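Beta-galactosidase (Bacillus circulans subsp. alkalophilus, PDB 3TTY) hydrolyses terminal beta-galactosidic bonds as a TIM-barrel glycoside hydrolase that forms a trimer and binds galactose. Local coordinates at residues A[508-513]-A[582-587]; A[535-540]-A[595-600]. All coordinates share one frame; numbering follows the deposited sequence.

Interaction 1 of 2, residues A[508-513]-A[582-587]; sequences NVMGIW and SYYVAS
Met510 and Ser582 bring the end of helix 507-510 against strand 580-585 of the mixed sheet in the trimerisation domain, an example of a helix terminus held by polar bonds beside an apolar patch. From CB of Met510, CG lies beside the backbone N (chi1 -61°), and further bends at chi2 and chi3 fold the chain so that its end comes close to the strand. SD then rests on Ser582 CB at 3.8 Å. The methyl CE travels furthest, reaching Tyr583 O at 3.4 Å and ending in the plane of the Tyr584 ring, at its edge, 3.8 Å from Tyr584 CB. That ring receives a second visitor over one face: Ile512 CD1 stands 3.8 Å from the ring centroid, only 5° off the normal, a CH-pi contact. Beyond the ring, Tyr584 OH is hydrogen-bonded to Asp548 on strand 546-552, the partner of strand 512-519, which fixes the far end of the aromatic group. The polar half lies at the other end of the contact. Ser582 OG donates to Val509 O at 2.6 Å, approaching from outside the carbonyl plane by 28°, and Asn575 ND2 bonds to the same oxygen. A water donates to both Met510 O, 2.9 Å away, and Ser582 O. Val509 O is thus met by a hydroxyl and an amide and Met510 O by a water, so these carbonyl oxygens, in a buried contact, have hydrogen-bond donors.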
loop_
_atom_site.group_PDB
_atom_site.type_symbol
_atom_site.label_atom_id
_atom_site.label_comp_id
_atom_site.label_asym_id
_atom_site.label_seq_id
_atom_site.Cartn_x
_atom_site.Cartn_y
_atom_site.Cartn_z
ATOM N N ASN A 508 20.656 -0.250 38.781
ATOM C CA ASN A 508 20.996 -0.799 40.079
ATOM C C ASN A 508 20.164 -2.015 40.433
ATOM O O ASN A 508 20.693 -3.021 40.904
ATOM C CB ASN A 508 20.847 0.255 41.176
ATOM C CG ASN A 508 21.896 1.331 41.084
ATOM O OD1 ASN A 508 23.054 1.067 40.720
ATOM N ND2 ASN A 508 21.504 2.566 41.412
ATOM N N VAL A 509 18.857 -1.919 40.225
ATOM C CA VAL A 509 17.987 -2.995 40.648
ATOM C C VAL A 509 18.169 -4.221 39.751
ATOM O O VAL A 509 18.049 -5.352 40.216
ATOM C CB VAL A 509 16.510 -2.571 40.722
ATOM C CG1 VAL A 509 15.942 -2.303 39.328
ATOM C CG2 VAL A 509 15.716 -3.645 41.433
ATOM N N MET A 510 18.493 -3.996 38.479
ATOM C CA MET A 510 18.674 -5.103 37.544
ATOM C C MET A 510 20.075 -5.712 37.640
ATOM O O MET A 510 20.262 -6.877 37.321
ATOM C CB MET A 510 18.366 -4.670 36.110
ATOM C CG MET A 510 16.928 -4.196 35.888
ATOM S SD MET A 510 15.653 -5.249 36.624
ATOM C CE MET A 510 16.003 -6.809 35.810
ATOM N N GLY A 511 21.052 -4.916 38.069
ATOM C CA GLY A 511 22.409 -5.395 38.306
ATOM C C GLY A 511 23.172 -5.722 37.041
ATOM O O GLY A 511 24.120 -6.518 37.056
ATOM N N ILE A 512 22.755 -5.122 35.931
ATOM C CA ILE A 512 23.454 -5.320 34.662
ATOM C C ILE A 512 23.553 -4.005 33.929
ATOM O O ILE A 512 22.737 -3.104 34.139
ATOM C CB ILE A 512 22.727 -6.318 33.734
ATOM C CG1 ILE A 512 21.338 -5.786 33.336
ATOM C CG2 ILE A 512 22.613 -7.687 34.376
ATOM C CD1 ILE A 512 21.304 -5.078 31.997
ATOM N N TRP A 513 24.555 -3.909 33.063
ATOM C CA TRP A 513 24.716 -2.774 32.178
ATOM C C TRP A 513 24.526 -3.279 30.773
ATOM O O TRP A 513 25.269 -4.139 30.329
ATOM C CB TRP A 513 26.118 -2.170 32.299
ATOM C CG TRP A 513 26.447 -1.251 31.169
ATOM C CD1 TRP A 513 25.621 -0.327 30.605
ATOM C CD2 TRP A 513 27.688 -1.170 30.452
ATOM N NE1 TRP A 513 26.269 0.333 29.590
ATOM C CE2 TRP A 513 27.537 -0.172 29.469
ATOM C CE3 TRP A 513 28.908 -1.839 30.550
ATOM C CZ2 TRP A 513 28.555 0.170 28.587
ATOM C CZ3 TRP A 513 29.915 -1.503 29.678
ATOM C CH2 TRP A 513 29.734 -0.506 28.704
ATOM N N SER A 582 15.595 -9.770 40.859
ATOM C CA SER A 582 15.201 -9.200 39.579
ATOM C C SER A 582 15.834 -9.981 38.430
ATOM O O SER A 582 16.995 -10.391 38.498
ATOM C CB SER A 582 15.557 -7.713 39.489
ATOM O OG SER A 582 16.960 -7.531 39.442
ATOM N N TYR A 583 15.043 -10.191 37.381
ATOM C CA TYR A 583 15.458 -10.982 36.232
ATOM C C TYR A 583 15.440 -10.135 34.970
ATOM O O TYR A 583 14.430 -9.525 34.633
ATOM C CB TYR A 583 14.517 -12.183 36.057
ATOM C CG TYR A 583 14.601 -13.216 37.164
ATOM C CD1 TYR A 583 15.452 -14.311 37.052
ATOM C CD2 TYR A 583 13.828 -13.102 38.313
ATOM C CE1 TYR A 583 15.533 -15.262 38.046
ATOM C CE2 TYR A 583 13.912 -14.044 39.319
ATOM C CZ TYR A 583 14.770 -15.123 39.176
ATOM O OH TYR A 583 14.856 -16.072 40.166
ATOM N N TYR A 584 16.561 -10.101 34.267
ATOM C CA TYR A 584 16.645 -9.369 33.018
ATOM C C TYR A 584 16.702 -10.351 31.857
ATOM O O TYR A 584 17.563 -11.226 31.823
ATOM C CB TYR A 584 17.891 -8.499 33.014
ATOM C CG TYR A 584 17.927 -7.446 31.935
ATOM C CD1 TYR A 584 17.447 -6.167 32.179
ATOM C CD2 TYR A 584 18.465 -7.717 30.682
ATOM C CE1 TYR A 584 17.486 -5.189 31.201
ATOM C CE2 TYR A 584 18.505 -6.735 29.684
ATOM C CZ TYR A 584 18.018 -5.476 29.957
ATOM O OH TYR A 584 18.050 -4.487 29.002
ATOM N N VAL A 585 15.779 -10.206 30.910
ATOM C CA VAL A 585 15.721 -11.100 29.754
ATOM C C VAL A 585 16.170 -10.326 28.530
ATOM O O VAL A 585 15.406 -9.504 28.000
ATOM C CB VAL A 585 14.283 -11.638 29.521
ATOM C CG1 VAL A 585 14.279 -12.662 28.401
ATOM C CG2 VAL A 585 13.725 -12.247 30.805
ATOM N N ALA A 586 17.396 -10.588 28.074
ATOM C CA ALA A 586 18.053 -9.719 27.087
ATOM C C ALA A 586 17.598 -9.899 25.647
ATOM O O ALA A 586 18.089 -9.218 24.757
ATOM C CB ALA A 586 19.582 -9.850 27.178
ATOM N N SER A 587 16.671 -10.818 25.412
ATOM C CA SER A 587 16.147 -11.018 24.069
ATOM C C SER A 587 14.679 -11.404 24.153
ATOM O O SER A 587 14.124 -11.525 25.250
ATOM C CB SER A 587 16.947 -12.095 23.335
ATOM O OG SER A 587 16.675 -12.089 21.953
HETATM O O HOH W 1 19.160 -9.378 36.496
#

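Interaction 2 of 2, residues A[535-540]-A[595-600]; sequences GGLRGS and QGLIAN
Gly596 meets Leu537 where helix 591-604 of the trimerisation domain, a member of the glutaminase I-like clan, is flanked by the loop joining strands 525-530 and 540-544. The loop is held on the helix by one asparagine side chain and a leucine seated on a glycine. With no side chain at Gly596, Leu537 CD1 can settle directly on the helix backbone, 3.4 Å from Gly596 CA, a tight approach for two carbons. One residue on, the same methyl lies 3.6 Å from Leu597 N, while Leu537 CD2 makes a looser apolar contact with Leu597 CB at 4.3 Å; the CB bond of Leu597 points away from segment 535-540, yet its side chain still touches Trp534, just ahead of that segment. Leu537 also touches Leu530 of strand 525-530. A turn later comes Asn600, whose own N closes the helical bond to Gly596 O. With chi1 at -74°, CG anti to the carbonyl carbon, its amide reaches the glycine pair of the loop. Both ends of that amide are used: ND2 bonds to Trp534 O, which together with the other bond holds the group against rotation, and OD1 accepts Gly536 N on a lone pair, in the carbonyl plane, at 2.9 Å with an N-H...O angle of 160°.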
loop_
_atom_site.group_PDB
_atom_site.type_symbol
_atom_site.label_atom_id
_atom_site.label_comp_id
_atom_site.label_asym_id
_atom_site.label_seq_id
_atom_site.Cartn_x
_atom_site.Cartn_y
_atom_site.Cartn_z
ATOM N N GLY A 535 15.601 -25.388 37.441
ATOM C CA GLY A 535 14.179 -25.645 37.483
ATOM C C GLY A 535 13.721 -26.193 36.157
ATOM O O GLY A 535 14.354 -27.094 35.605
ATOM N N GLY A 536 12.635 -25.632 35.629
ATOM C CA GLY A 536 12.090 -26.074 34.361
ATOM C C GLY A 536 12.874 -25.622 33.142
ATOM O O GLY A 536 12.445 -25.852 32.020
ATOM N N LEU A 537 14.019 -24.978 33.344
ATOM C CA LEU A 537 14.805 -24.466 32.209
ATOM C C LEU A 537 16.093 -25.277 32.033
ATOM O O LEU A 537 16.833 -25.497 32.993
ATOM C CB LEU A 537 15.128 -22.984 32.416
ATOM C CG LEU A 537 14.616 -21.855 31.501
ATOM C CD1 LEU A 537 13.265 -22.149 30.865
ATOM C CD2 LEU A 537 14.590 -20.508 32.268
ATOM N N ARG A 538 16.365 -25.714 30.806
ATOM C CA ARG A 538 17.444 -26.664 30.570
ATOM C C ARG A 538 17.851 -26.738 29.100
ATOM O O ARG A 538 17.004 -26.766 28.205
ATOM C CB ARG A 538 16.998 -28.037 31.072
ATOM C CG ARG A 538 17.921 -29.180 30.751
ATOM C CD ARG A 538 17.472 -30.441 31.491
ATOM N NE ARG A 538 16.016 -30.550 31.566
ATOM C CZ ARG A 538 15.252 -31.083 30.614
ATOM N NH1 ARG A 538 15.803 -31.560 29.503
ATOM N NH2 ARG A 538 13.934 -31.137 30.771
ATOM N N GLY A 539 19.154 -26.771 28.850
ATOM C CA GLY A 539 19.659 -26.832 27.488
ATOM C C GLY A 539 19.495 -25.521 26.737
ATOM O O GLY A 539 19.713 -24.447 27.298
ATOM N N SER A 540 19.097 -25.615 25.471
ATOM C CA SER A 540 19.014 -24.458 24.580
ATOM C C SER A 540 17.585 -24.083 24.219
ATOM O O SER A 540 16.716 -24.953 24.117
ATOM C CB SER A 540 19.790 -24.727 23.288
ATOM O OG SER A 540 21.179 -24.817 23.546
ATOM N N GLN A 595 7.745 -20.517 29.209
ATOM C CA GLN A 595 7.086 -21.509 30.046
ATOM C C GLN A 595 7.946 -21.819 31.270
ATOM O O GLN A 595 7.480 -21.722 32.404
ATOM C CB GLN A 595 6.814 -22.799 29.270
ATOM C CG GLN A 595 6.535 -23.986 30.183
ATOM C CD GLN A 595 6.079 -25.234 29.441
ATOM O OE1 GLN A 595 5.180 -25.939 29.902
ATOM N NE2 GLN A 595 6.703 -25.521 28.296
ATOM N N GLY A 596 9.202 -22.190 31.026
ATOM C CA GLY A 596 10.138 -22.523 32.086
ATOM C C GLY A 596 10.404 -21.381 33.048
ATOM O O GLY A 596 10.344 -21.561 34.271
ATOM N N LEU A 597 10.684 -20.204 32.493
ATOM C CA LEU A 597 10.955 -19.007 33.283
ATOM C C LEU A 597 9.816 -18.702 34.249
ATOM O O LEU A 597 10.021 -18.553 35.458
ATOM C CB LEU A 597 11.200 -17.806 32.364
ATOM C CG LEU A 597 11.595 -16.514 33.090
ATOM C CD1 LEU A 597 12.872 -16.745 33.881
ATOM C CD2 LEU A 597 11.756 -15.331 32.132
ATOM N N ILE A 598 8.611 -18.623 33.702
ATOM C CA ILE A 598 7.411 -18.370 34.486
ATOM C C ILE A 598 7.209 -19.398 35.586
ATOM O O ILE A 598 6.899 -19.058 36.728
ATOM C CB ILE A 598 6.190 -18.395 33.573
ATOM C CG1 ILE A 598 6.258 -17.206 32.615
ATOM C CG2 ILE A 598 4.917 -18.368 34.384
ATOM C CD1 ILE A 598 6.354 -15.868 33.310
ATOM N N ALA A 599 7.364 -20.666 35.226
ATOM C CA ALA A 599 7.260 -21.753 36.187
ATOM C C ALA A 599 8.271 -21.585 37.328
ATOM O O ALA A 599 7.941 -21.782 38.505
ATOM C CB ALA A 599 7.460 -23.093 35.478
ATOM N N ASN A 600 9.497 -21.213 36.980
ATOM C CA ASN A 600 10.532 -21.004 37.985
ATOM C C ASN A 600 10.202 -19.845 38.903
ATOM O O ASN A 600 10.218 -19.986 40.128
ATOM C CB ASN A 600 11.881 -20.767 37.323
ATOM C CG ASN A 600 12.464 -22.031 36.762
ATOM O OD1 ASN A 600 11.873 -23.101 36.897
ATOM N ND2 ASN A 600 13.617 -21.920 36.109
#

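Overall arrangement
Interactions 1 and 2 have centres about 17 Å apart and are linked through one mixed sheet, which holds strand 580-585 of interaction 1 and the two strands, 525-530 and 540-544, that flank the loop of interaction 2. They meet directly: Val585 CG2 packs on Leu597 CD2 at 3.9 Å. Tyr584 turns toward segment 508-513, whereas Tyr583 and Val585 turn away from it and touch helix 591-604, so that helix lies between strand 580-585 and the loop. None of the four segments contributes to the galactose pocket of the TIM barrel. Interaction 1 does adjoin the subunit interface, where Trp513 packs on Val365 of a neighbouring subunit.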